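Local coordinates for protein beta-lactamase II (Erythrobacter litoralis, PDB 6V3U) that probably hydrolyses beta-lactams to substituted beta-amino acids with the help of zinc, as other class B beta-lactamases do, at residues T64-E69 with Q96-G101; Q70-V75 with M102-G107; A88-H93 with D165-G170; A151-Y156 with V169-L174. All coordinates share one frame; numbering follows the deposited sequence.

Interaction 1: T64-E69 with Q96-G101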
loop_
_atom_site.group_PDB
_atom_site.type_symbol
_atom_site.label_atom_id
_atom_site.label_comp_id
_atom_site.label_asym_id
_atom_site.label_seq_id
_atom_site.Cartn_x
_atom_site.Cartn_y
_atom_site.Cartn_z
ATOM N N THR A 64 10.587 -16.401 8.389
ATOM C CA THR A 64 10.163 -17.757 8.054
ATOM C C THR A 64 9.740 -17.786 6.592
ATOM O O THR A 64 9.725 -16.762 5.912
ATOM C CB THR A 64 8.998 -18.210 8.933
ATOM O OG1 THR A 64 7.853 -17.385 8.654
ATOM C CG2 THR A 64 9.368 -18.105 10.405
ATOM N N ALA A 65 9.374 -18.965 6.099
ATOM C CA ALA A 65 8.764 -19.067 4.784
ATOM C C ALA A 65 7.255 -18.895 4.935
ATOM O O ALA A 65 6.756 -18.566 6.014
ATOM C CB ALA A 65 9.125 -20.396 4.125
ATOM N N TRP A 66 6.508 -19.157 3.857
ATOM C CA TRP A 66 5.055 -19.038 3.911
ATOM C C TRP A 66 4.457 -19.985 4.944
ATOM O O TRP A 66 3.586 -19.595 5.730
ATOM C CB TRP A 66 4.451 -19.311 2.532
ATOM C CG TRP A 66 4.541 -18.180 1.542
ATOM C CD1 TRP A 66 5.301 -18.146 0.411
ATOM C CD2 TRP A 66 3.815 -16.931 1.577
ATOM N NE1 TRP A 66 5.099 -16.958 -0.261
ATOM C CE2 TRP A 66 4.198 -16.193 0.437
ATOM C CE3 TRP A 66 2.889 -16.369 2.465
ATOM C CZ2 TRP A 66 3.689 -14.919 0.159
ATOM C CZ3 TRP A 66 2.370 -15.089 2.181
ATOM C CH2 TRP A 66 2.779 -14.385 1.040
ATOM N N THR A 67 4.914 -21.243 4.957
ATOM C CA THR A 67 4.266 -22.281 5.740
ATOM C C THR A 67 5.221 -22.895 6.753
ATOM O O THR A 67 6.449 -22.886 6.588
ATOM C CB THR A 67 3.712 -23.401 4.847
ATOM O OG1 THR A 67 4.803 -24.071 4.204
ATOM C CG2 THR A 67 2.757 -22.837 3.796
ATOM N N ASP A 68 4.616 -23.444 7.807
ATOM C CA ASP A 68 5.348 -24.252 8.774
ATOM C C ASP A 68 6.225 -25.289 8.073
ATOM O O ASP A 68 7.429 -25.386 8.339
ATOM C CB ASP A 68 4.353 -24.930 9.722
ATOM C CG ASP A 68 5.030 -25.824 10.761
ATOM O OD1 ASP A 68 5.315 -25.338 11.878
ATOM O OD2 ASP A 68 5.273 -27.015 10.462
ATOM N N GLU A 69 5.642 -26.056 7.146
ATOM C CA GLU A 69 6.380 -27.159 6.531
ATOM C C GLU A 69 7.515 -26.658 5.646
ATOM O O GLU A 69 8.563 -27.313 5.554
ATOM C CB GLU A 69 5.433 -28.049 5.727
ATOM C CG GLU A 69 4.613 -27.302 4.679
ATOM C CD GLU A 69 3.759 -28.232 3.838
ATOM O OE1 GLU A 69 3.781 -29.459 4.090
ATOM O OE2 GLU A 69 3.068 -27.731 2.926
ATOM N N GLN A 96 -0.278 -12.237 8.730
ATOM C CA GLN A 96 -1.303 -12.406 9.758
ATOM C C GLN A 96 -1.850 -13.824 9.787
ATOM O O GLN A 96 -2.043 -14.397 10.862
ATOM C CB GLN A 96 -2.451 -11.424 9.533
ATOM C CG GLN A 96 -2.187 -10.021 9.997
ATOM C CD GLN A 96 -3.380 -9.115 9.718
ATOM O OE1 GLN A 96 -4.328 -9.512 9.035
ATOM N NE2 GLN A 96 -3.339 -7.903 10.251
ATOM N N ASP A 97 -2.169 -14.380 8.618
ATOM C CA ASP A 97 -2.760 -15.712 8.537
ATOM C C ASP A 97 -1.710 -16.805 8.422
ATOM O O ASP A 97 -1.897 -17.901 8.960
ATOM C CB ASP A 97 -3.708 -15.809 7.340
ATOM C CG ASP A 97 -5.116 -15.391 7.680
ATOM O OD1 ASP A 97 -5.487 -14.240 7.363
ATOM O OD2 ASP A 97 -5.847 -16.212 8.272
ATOM N N LYS A 98 -0.623 -16.525 7.704
ATOM C CA LYS A 98 0.464 -17.480 7.516
ATOM C C LYS A 98 1.473 -17.356 8.660
ATOM O O LYS A 98 2.636 -16.989 8.488
ATOM C CB LYS A 98 1.108 -17.273 6.152
ATOM C CG LYS A 98 0.217 -17.731 5.001
ATOM C CD LYS A 98 -0.304 -19.148 5.260
ATOM C CE LYS A 98 -0.970 -19.742 4.030
ATOM N NZ LYS A 98 0.045 -20.081 3.000
HETATM N N MSE A 99 0.981 -17.677 9.853
HETATM C CA MSE A 99 1.753 -17.583 11.080
HETATM C C MSE A 99 2.275 -18.967 11.472
HETATM O O MSE A 99 3.053 -19.105 12.422
HETATM C CB MSE A 99 0.890 -16.985 12.196
HETATM C CG MSE A 99 1.654 -16.447 13.394
HETATM SE SE MSE A 99 2.896 -15.011 12.943
HETATM C CE MSE A 99 3.479 -14.554 14.750
ATOM N N GLY A 100 1.846 -19.989 10.722
ATOM C CA GLY A 100 2.282 -21.351 10.980
ATOM C C GLY A 100 3.787 -21.528 10.993
ATOM O O GLY A 100 4.289 -22.437 11.661
ATOM N N GLY A 101 4.523 -20.673 10.280
ATOM C CA GLY A 101 5.973 -20.786 10.263
ATOM C C GLY A 101 6.619 -20.573 11.621
ATOM O O GLY A 101 7.753 -21.003 11.844
#

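Interaction 2: Q70-V75 with M102-G107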
loop_
_atom_site.group_PDB
_atom_site.type_symbol
_atom_site.label_atom_id
_atom_site.label_comp_id
_atom_site.label_asym_id
_atom_site.label_seq_id
_atom_site.Cartn_x
_atom_site.Cartn_y
_atom_site.Cartn_z
ATOM N N GLN A 70 7.326 -25.512 4.987
ATOM C CA GLN A 70 8.424 -24.892 4.251
ATOM C C GLN A 70 9.514 -24.411 5.191
ATOM O O GLN A 70 10.702 -24.480 4.849
ATOM C CB GLN A 70 7.903 -23.725 3.403
ATOM C CG GLN A 70 7.137 -24.183 2.169
ATOM C CD GLN A 70 6.529 -23.037 1.377
ATOM O OE1 GLN A 70 6.434 -21.904 1.867
ATOM N NE2 GLN A 70 6.121 -23.325 0.143
ATOM N N THR A 71 9.130 -23.918 6.374
ATOM C CA THR A 71 10.113 -23.428 7.339
ATOM C C THR A 71 10.890 -24.589 7.971
ATOM O O THR A 71 12.116 -24.507 8.150
ATOM C CB THR A 71 9.402 -22.568 8.395
ATOM O OG1 THR A 71 8.816 -21.406 7.764
ATOM C CG2 THR A 71 10.373 -22.099 9.466
ATOM N N GLU A 72 10.211 -25.695 8.273
ATOM C CA GLU A 72 10.939 -26.875 8.740
ATOM C C GLU A 72 11.977 -27.319 7.712
ATOM O O GLU A 72 13.088 -27.716 8.077
ATOM C CB GLU A 72 9.963 -28.010 9.077
ATOM C CG GLU A 72 9.695 -28.161 10.583
ATOM C CD GLU A 72 8.526 -29.087 10.911
ATOM O OE1 GLU A 72 8.499 -30.241 10.417
ATOM O OE2 GLU A 72 7.635 -28.661 11.680
ATOM N N GLN A 73 11.652 -27.223 6.418
ATOM C CA GLN A 73 12.646 -27.545 5.396
ATOM C C GLN A 73 13.857 -26.627 5.505
ATOM O O GLN A 73 15.006 -27.085 5.389
ATOM C CB GLN A 73 12.024 -27.473 4.000
ATOM C CG GLN A 73 11.061 -28.631 3.701
ATOM C CD GLN A 73 10.400 -28.551 2.323
ATOM O OE1 GLN A 73 10.672 -27.647 1.529
ATOM N NE2 GLN A 73 9.518 -29.501 2.044
ATOM N N ILE A 74 13.628 -25.340 5.792
ATOM C CA ILE A 74 14.739 -24.400 5.896
ATOM C C ILE A 74 15.639 -24.744 7.080
ATOM O O ILE A 74 16.867 -24.673 6.970
ATOM C CB ILE A 74 14.234 -22.947 5.975
ATOM C CG1 ILE A 74 13.539 -22.551 4.669
ATOM C CG2 ILE A 74 15.392 -22.024 6.251
ATOM C CD1 ILE A 74 12.917 -21.178 4.705
ATOM N N VAL A 75 15.062 -25.126 8.225
ATOM C CA VAL A 75 15.917 -25.468 9.359
ATOM C C VAL A 75 16.670 -26.761 9.085
ATOM O O VAL A 75 17.844 -26.895 9.454
ATOM C CB VAL A 75 15.123 -25.531 10.682
ATOM C CG1 VAL A 75 14.387 -24.214 10.925
ATOM C CG2 VAL A 75 14.182 -26.723 10.746
HETATM N N MSE A 102 5.920 -19.910 12.539
HETATM C CA MSE A 102 6.422 -19.717 13.898
HETATM C C MSE A 102 6.431 -21.027 14.671
HETATM O O MSE A 102 7.296 -21.251 15.518
HETATM C CB MSE A 102 5.575 -18.688 14.649
HETATM C CG MSE A 102 5.721 -17.269 14.145
HETATM SE SE MSE A 102 7.478 -16.517 14.530
HETATM C CE MSE A 102 7.392 -16.493 16.473
ATOM N N ALA A 103 5.450 -21.885 14.376
ATOM C CA ALA A 103 5.342 -23.156 15.083
ATOM C C ALA A 103 6.587 -24.008 14.879
ATOM O O ALA A 103 7.072 -24.644 15.822
ATOM C CB ALA A 103 4.092 -23.909 14.627
ATOM N N ALA A 104 7.126 -24.031 13.657
ATOM C CA ALA A 104 8.335 -24.812 13.404
ATOM C C ALA A 104 9.519 -24.268 14.196
ATOM O O ALA A 104 10.348 -25.036 14.698
ATOM C CB ALA A 104 8.650 -24.829 11.907
ATOM N N LEU A 105 9.610 -22.943 14.323
ATOM C CA LEU A 105 10.707 -22.343 15.078
ATOM C C LEU A 105 10.622 -22.704 16.554
ATOM O O LEU A 105 11.625 -23.074 17.173
ATOM C CB LEU A 105 10.695 -20.827 14.910
ATOM C CG LEU A 105 11.085 -20.279 13.544
ATOM C CD1 LEU A 105 11.128 -18.743 13.594
ATOM C CD2 LEU A 105 12.424 -20.871 13.113
ATOM N N HIS A 106 9.431 -22.582 17.141
ATOM C CA HIS A 106 9.275 -22.893 18.553
ATOM C C HIS A 106 9.443 -24.380 18.833
ATOM O O HIS A 106 9.775 -24.744 19.965
ATOM C CB HIS A 106 7.918 -22.389 19.054
ATOM C CG HIS A 106 7.788 -20.897 19.019
ATOM N ND1 HIS A 106 8.658 -20.061 19.688
ATOM C CD2 HIS A 106 6.908 -20.088 18.380
ATOM C CE1 HIS A 106 8.319 -18.803 19.466
ATOM N NE2 HIS A 106 7.258 -18.792 18.678
ATOM N N GLY A 107 9.256 -25.240 17.827
ATOM C CA GLY A 107 9.462 -26.665 18.024
ATOM C C GLY A 107 10.921 -27.060 18.062
ATOM O O GLY A 107 11.285 -28.034 18.734
#

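Interaction 3: A88-H93 with D165-G170. With ZN (zinc ion), chain C.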
loop_
_atom_site.group_PDB
_atom_site.type_symbol
_atom_site.label_atom_id
_atom_site.label_comp_id
_atom_site.label_asym_id
_atom_site.label_seq_id
_atom_site.Cartn_x
_atom_site.Cartn_y
_atom_site.Cartn_z
ATOM N N ALA A 88 19.313 -18.795 15.881
ATOM C CA ALA A 88 18.472 -17.649 16.192
ATOM C C ALA A 88 17.725 -17.238 14.929
ATOM O O ALA A 88 18.190 -17.491 13.812
ATOM C CB ALA A 88 19.289 -16.462 16.728
ATOM N N ALA A 89 16.573 -16.588 15.124
ATOM C CA ALA A 89 15.717 -16.138 14.032
ATOM C C ALA A 89 15.188 -14.740 14.337
ATOM O O ALA A 89 14.916 -14.417 15.494
ATOM C CB ALA A 89 14.551 -17.124 13.809
ATOM N N VAL A 90 15.074 -13.901 13.307
ATOM C CA VAL A 90 14.515 -12.557 13.431
ATOM C C VAL A 90 13.408 -12.401 12.384
ATOM O O VAL A 90 13.555 -12.861 11.245
ATOM C CB VAL A 90 15.601 -11.469 13.277
ATOM C CG1 VAL A 90 16.469 -11.737 12.055
ATOM C CG2 VAL A 90 14.972 -10.073 13.200
ATOM N N VAL A 91 12.274 -11.845 12.801
ATOM C CA VAL A 91 11.150 -11.548 11.902
ATOM C C VAL A 91 11.289 -10.129 11.363
ATOM O O VAL A 91 11.552 -9.190 12.121
ATOM C CB VAL A 91 9.798 -11.712 12.627
ATOM C CG1 VAL A 91 8.647 -11.535 11.657
ATOM C CG2 VAL A 91 9.709 -13.061 13.271
ATOM N N THR A 92 11.090 -9.964 10.057
ATOM C CA THR A 92 10.996 -8.637 9.472
ATOM C C THR A 92 9.662 -8.363 8.781
ATOM O O THR A 92 9.215 -7.223 8.794
ATOM C CB THR A 92 12.145 -8.396 8.476
ATOM O OG1 THR A 92 12.024 -9.298 7.365
ATOM C CG2 THR A 92 13.515 -8.598 9.159
ATOM N N HIS A 93 8.991 -9.360 8.197
ATOM C CA HIS A 93 7.671 -9.072 7.601
ATOM C C HIS A 93 6.725 -10.244 7.888
ATOM O O HIS A 93 6.553 -11.148 7.064
ATOM C CB HIS A 93 7.789 -8.761 6.109
ATOM C CG HIS A 93 8.391 -9.863 5.299
ATOM N ND1 HIS A 93 7.645 -10.647 4.446
ATOM C CD2 HIS A 93 9.663 -10.329 5.228
ATOM C CE1 HIS A 93 8.435 -11.543 3.873
ATOM N NE2 HIS A 93 9.665 -11.371 4.332
ATOM N N ASP A 165 6.533 0.918 10.473
ATOM C CA ASP A 165 7.220 0.217 9.402
ATOM C C ASP A 165 7.706 -1.150 9.876
ATOM O O ASP A 165 7.916 -1.391 11.067
ATOM C CB ASP A 165 8.443 0.995 8.907
ATOM C CG ASP A 165 8.086 2.340 8.251
ATOM O OD1 ASP A 165 6.960 2.496 7.734
ATOM O OD2 ASP A 165 8.964 3.228 8.248
ATOM N N ASN A 166 7.912 -2.035 8.915
ATOM C CA ASN A 166 8.668 -3.244 9.179
ATOM C C ASN A 166 10.142 -2.896 9.355
ATOM O O ASN A 166 10.639 -1.911 8.798
ATOM C CB ASN A 166 8.495 -4.227 8.024
ATOM C CG ASN A 166 7.256 -5.067 8.156
ATOM O OD1 ASN A 166 6.710 -5.547 7.159
ATOM N ND2 ASN A 166 6.805 -5.266 9.388
ATOM N N ILE A 167 10.858 -3.714 10.134
ATOM C CA ILE A 167 12.295 -3.510 10.252
ATOM C C ILE A 167 12.999 -4.000 8.990
ATOM O O ILE A 167 12.473 -4.792 8.206
ATOM C CB ILE A 167 12.872 -4.181 11.508
ATOM C CG1 ILE A 167 12.920 -5.715 11.347
ATOM C CG2 ILE A 167 12.073 -3.767 12.736
ATOM C CD1 ILE A 167 13.305 -6.473 12.628
ATOM N N THR A 168 14.213 -3.496 8.793
ATOM C CA THR A 168 15.072 -3.840 7.673
ATOM C C THR A 168 16.389 -4.338 8.248
ATOM O O THR A 168 16.709 -4.103 9.418
ATOM C CB THR A 168 15.330 -2.620 6.767
ATOM O OG1 THR A 168 16.185 -1.714 7.471
ATOM C CG2 THR A 168 13.997 -1.883 6.402
ATOM N N VAL A 169 17.162 -5.048 7.437
ATOM C CA VAL A 169 18.416 -5.602 7.926
ATOM C C VAL A 169 19.459 -5.454 6.834
ATOM O O VAL A 169 19.140 -5.434 5.640
ATOM C CB VAL A 169 18.289 -7.085 8.396
ATOM C CG1 VAL A 169 17.190 -7.228 9.424
ATOM C CG2 VAL A 169 18.008 -8.017 7.230
ATOM N N GLY A 170 20.709 -5.336 7.257
ATOM C CA GLY A 170 21.804 -5.162 6.326
ATOM C C GLY A 170 23.054 -5.876 6.789
ATOM O O GLY A 170 23.228 -6.186 7.971
HETATM ZN ZN ZN C . 5.798 -10.685 3.702
#

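Interaction 4: A151-Y156 with V169-L174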
loop_
_atom_site.group_PDB
_atom_site.type_symbol
_atom_site.label_atom_id
_atom_site.label_comp_id
_atom_site.label_asym_id
_atom_site.label_seq_id
_atom_site.Cartn_x
_atom_site.Cartn_y
_atom_site.Cartn_z
ATOM N N ALA A 151 24.257 -10.349 15.379
ATOM C CA ALA A 151 25.376 -9.892 14.574
ATOM C C ALA A 151 25.915 -11.059 13.737
ATOM O O ALA A 151 25.870 -12.214 14.173
ATOM C CB ALA A 151 26.467 -9.313 15.474
ATOM N N PRO A 152 26.438 -10.791 12.520
ATOM C CA PRO A 152 26.747 -9.469 11.968
ATOM C C PRO A 152 25.579 -8.762 11.279
ATOM O O PRO A 152 25.808 -7.688 10.752
ATOM C CB PRO A 152 27.830 -9.788 10.947
ATOM C CG PRO A 152 27.340 -11.106 10.371
ATOM C CD PRO A 152 26.725 -11.854 11.535
ATOM N N LEU A 153 24.380 -9.344 11.250
ATOM C CA LEU A 153 23.221 -8.578 10.800
ATOM C C LEU A 153 23.146 -7.284 11.589
ATOM O O LEU A 153 23.319 -7.283 12.811
ATOM C CB LEU A 153 21.926 -9.356 11.002
ATOM C CG LEU A 153 21.577 -10.459 10.024
ATOM C CD1 LEU A 153 20.413 -11.228 10.597
ATOM C CD2 LEU A 153 21.220 -9.872 8.663
ATOM N N ARG A 154 22.924 -6.182 10.880
ATOM C CA ARG A 154 22.615 -4.897 11.494
ATOM C C ARG A 154 21.124 -4.659 11.306
ATOM O O ARG A 154 20.653 -4.544 10.170
ATOM C CB ARG A 154 23.440 -3.766 10.872
ATOM C CG ARG A 154 24.955 -3.906 11.068
ATOM C CD ARG A 154 25.259 -4.318 12.511
ATOM N NE ARG A 154 26.531 -3.781 12.989
ATOM C CZ ARG A 154 27.640 -4.498 13.158
ATOM N NH1 ARG A 154 28.743 -3.906 13.595
ATOM N NH2 ARG A 154 27.649 -5.802 12.900
ATOM N N LEU A 155 20.382 -4.609 12.407
ATOM C CA LEU A 155 18.944 -4.409 12.340
ATOM C C LEU A 155 18.644 -2.912 12.352
ATOM O O LEU A 155 19.119 -2.187 13.233
ATOM C CB LEU A 155 18.238 -5.092 13.509
ATOM C CG LEU A 155 18.519 -6.550 13.852
ATOM C CD1 LEU A 155 17.565 -6.946 14.971
ATOM C CD2 LEU A 155 18.288 -7.384 12.640
ATOM N N TYR A 156 17.848 -2.450 11.394
ATOM C CA TYR A 156 17.567 -1.017 11.282
ATOM C C TYR A 156 16.068 -0.761 11.188
ATOM O O TYR A 156 15.389 -1.332 10.323
ATOM C CB TYR A 156 18.293 -0.407 10.066
ATOM C CG TYR A 156 18.096 1.089 9.922
ATOM C CD1 TYR A 156 18.702 1.976 10.803
ATOM C CD2 TYR A 156 17.276 1.619 8.916
ATOM C CE1 TYR A 156 18.507 3.366 10.687
ATOM C CE2 TYR A 156 17.095 3.006 8.779
ATOM C CZ TYR A 156 17.698 3.865 9.678
ATOM O OH TYR A 156 17.501 5.224 9.558
ATOM N N VAL A 169 17.162 -5.048 7.437
ATOM C CA VAL A 169 18.416 -5.602 7.926
ATOM C C VAL A 169 19.459 -5.454 6.834
ATOM O O VAL A 169 19.140 -5.434 5.640
ATOM C CB VAL A 169 18.289 -7.085 8.396
ATOM C CG1 VAL A 169 17.190 -7.228 9.424
ATOM C CG2 VAL A 169 18.008 -8.017 7.230
ATOM N N GLY A 170 20.709 -5.336 7.257
ATOM C CA GLY A 170 21.804 -5.162 6.326
ATOM C C GLY A 170 23.054 -5.876 6.789
ATOM O O GLY A 170 23.228 -6.186 7.971
ATOM N N LEU A 171 23.929 -6.136 5.818
ATOM C CA LEU A 171 25.282 -6.645 6.034
ATOM C C LEU A 171 26.165 -5.631 5.316
ATOM O O LEU A 171 26.434 -5.771 4.111
ATOM C CB LEU A 171 25.431 -8.058 5.480
ATOM C CG LEU A 171 24.532 -9.060 6.227
ATOM C CD1 LEU A 171 24.039 -10.148 5.307
ATOM C CD2 LEU A 171 25.280 -9.665 7.398
ATOM N N PRO A 172 26.576 -4.557 6.001
ATOM C CA PRO A 172 27.280 -3.460 5.304
ATOM C C PRO A 172 28.553 -3.891 4.589
ATOM O O PRO A 172 28.816 -3.441 3.463
ATOM C CB PRO A 172 27.581 -2.473 6.446
ATOM C CG PRO A 172 26.512 -2.729 7.461
ATOM C CD PRO A 172 26.291 -4.229 7.410
ATOM N N GLU A 173 29.359 -4.753 5.206
ATOM C CA GLU A 173 30.620 -5.119 4.580
ATOM C C GLU A 173 30.422 -5.939 3.313
ATOM O O GLU A 173 31.343 -6.031 2.497
ATOM C CB GLU A 173 31.493 -5.887 5.578
ATOM C CG GLU A 173 31.923 -5.069 6.784
ATOM C CD GLU A 173 33.242 -5.550 7.356
ATOM O OE1 GLU A 173 34.207 -4.746 7.408
ATOM O OE2 GLU A 173 33.319 -6.743 7.732
ATOM N N LEU A 174 29.258 -6.546 3.137
ATOM C CA LEU A 174 28.980 -7.335 1.949
ATOM C C LEU A 174 28.118 -6.588 0.939
ATOM O O LEU A 174 27.788 -7.147 -0.110
ATOM C CB LEU A 174 28.307 -8.652 2.348
ATOM C CG LEU A 174 29.029 -9.397 3.480
ATOM C CD1 LEU A 174 28.197 -10.594 3.895
ATOM C CD2 LEU A 174 30.450 -9.822 3.072
#

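Interaction 1: T64-E69 with Q96-G101
Two backbones all but touch where D68 meets G101: their CA atoms are only 3.8 Å apart. G101, having no side chain, also fits close beside T64 OG1. The T64 CG2 methyl lies 3.6 Å from G101 O, while T64 OG1 turns back on its own chain to hydrogen-bond A65 O. D68 extends its carboxylate past G100, and its OD1 comes 3.1 Å from G100 O. Both are acceptors, so that pair gives no bond. With D68 OD2 also close to E72 OE2, the local acidity would probably favour keeping a proton on one carboxylate, or taking up a cation; E69 and E72 are calcium ligands in a crystal structure of this protein, though none is bound to this chain.

On the other flank K98, the centre of an inverse gamma turn, runs its aliphatic chain past the edge of W66. K98 CB sits 3.4 Å from W66 O, a buried carbonyl oxygen with no partner in the model, and K98 CG meets the indole at its edge, 3.9 Å from W66 CE3. Bends at chi2 (-50°) and chi4 (72°) then bring K98 NZ alongside the T67 CG2 methyl. T67 itself N-caps helix 68-82, with OG1 bonded to Q70 N. The indole is fixed by a bond from NE1 to I46 O and stacks on H95, meeting H223 too, so this contact backs the zinc ligands directly. The contact sets the turn before helix 68-82 against the loop that carries the HxHxD metal-binding motif (H93, H95, D97) of the metallo-beta-lactamase superfamily.

Interaction 2: Q70-V75 with M102-G107
A104 presses its CB into the groove between T71 and E72, and this one methyl is the heart of the packing between helices 68-82 and 101-107. It lies 4.0 Å from T71 CG2 and 3.7 Å from E72 CG, with E72 OE2 also within van der Waals range. The small side chain lets the segment axes approach to 8.7 Å, running in roughly the same direction at 39° to each other.

T71 offers its two branches to different neighbours. With chi1 at -63°, CG2 stands anti to the backbone N and faces the other helix, while OG1 is turned away to hydrogen bonds with A65 N and T67 O in the turn that leads into its own helix. L105, one residue beyond A104, continues the apolar seam: its CD2 comes 4.4 Å from T71 CG2 and 4.5 Å from V75 CG1, both loose touches.

E72 contributes chiefly its aliphatic stem, its carboxylate lying near that of D68. The meeting surfaces are therefore methyls and methylenes, with the hydroxyl bonded elsewhere, so the two helices are held at this point by shape and dispersion and not by directional polar bonds.

Interaction 3: A88-H93 with D165-G170
N166 slides its amide under the backbone of T92, where the loop bearing the metal ligands of this metallo-beta-lactamase fold passes the start of strand 168-171, so that the contact bridges the two halves of the sandwich. T92 O sits over the amide face, 3.0 Å from N166 CG and nearly as close to ND2, at an angle too poor for a hydrogen bond. N166 OD1 reaches the next residue, 3.5 Å from H93 CB. That histidine binds zinc through ND1 at 2.0 Å, together with H95, H223 and D196 of the second subunit. A bond from NE2 to N49 O fixes its ring, and T92 OG1 lies in the ring plane at its edge. D63 OD1 accepts from both T92 N and H93 N, setting the backbone that presents the ligand.

I167 follows and packs against the loop. Its chi1 of 73° places CG1 between the backbone N and the carbonyl carbon, and from there CD1 reaches to 3.3 Å from V91 O and 4.0 Å from V90 CG2. T92 crosses this side chain at about a right angle, its CG2 being 3.7 Å from I167 CG1. At V169, which also packs on F178, the last touch is methyl to methyl: V169 CG1 lies 3.9 Å from T92 CG2.

Interaction 4: A151-Y156 with V169-L174
R154 and G170 clasp each other through both backbone groups, as an antiparallel hydrogen-bonded pair should. The bond from R154 N to G170 O is 2.9 Å long and nearly straight at 173°. The return bond, from G170 N to R154 O, is 3.0 Å and more bent, at 149°. R154 O receives a further contact from the V169 CA-H, at a CA to O distance of 3.3 Å. Next along, L155 and V169 form a non-hydrogen-bonded pair.

Apolar contacts flank these bonds. L155 and V169 lie side by side and point the same way, with L155 CD2 only 3.4 Å from V169 CG1, tighter than normal packing. L153 CD2 spans the neighbours, touching V169 CG2 at 4.0 Å and approaching L171 CG, and L153 in turn packs on I60 and V62 of the other sheet. P152, preceded by a cis peptide bond, sets its CG 3.9 Å from L171 CD2.

Where the contact is exposed, chi1 of -63° sets R154 CG beside the backbone N, 3.9 Å from P172 CD, the two side chains crossing at about a right angle. Bends at chi2 and chi3 then turn the guanidinium back to its own segment, where NH2 makes a weak hydrogen bond to P152 O. Together these contacts build the beta hairpin of strands 154-156 and 168-171, the former being the outermost strand of the second sheet of the metallo-beta-lactamase sandwich.

Interactions 1 and 2 are neighbours, their centres 9 Å apart, and share helix 68-82: the first holds the turn before it to the metal-binding loop, the second its body to helix 101-107. The first segments of interactions 1, 2 and 3 precede all their second segments, in the same order. L105 packs on A89, joining the helix pair to interaction 3. Interactions 3 and 4 share V169 and G170 on strand 168-171, with centres 11 Å apart, and carry the packing into the second sheet. The centres of interactions 1 and 4 lie about 24 Å apart, across the chain's centre. The zinc loop is thus braced by outer helices and by the opposing sheet.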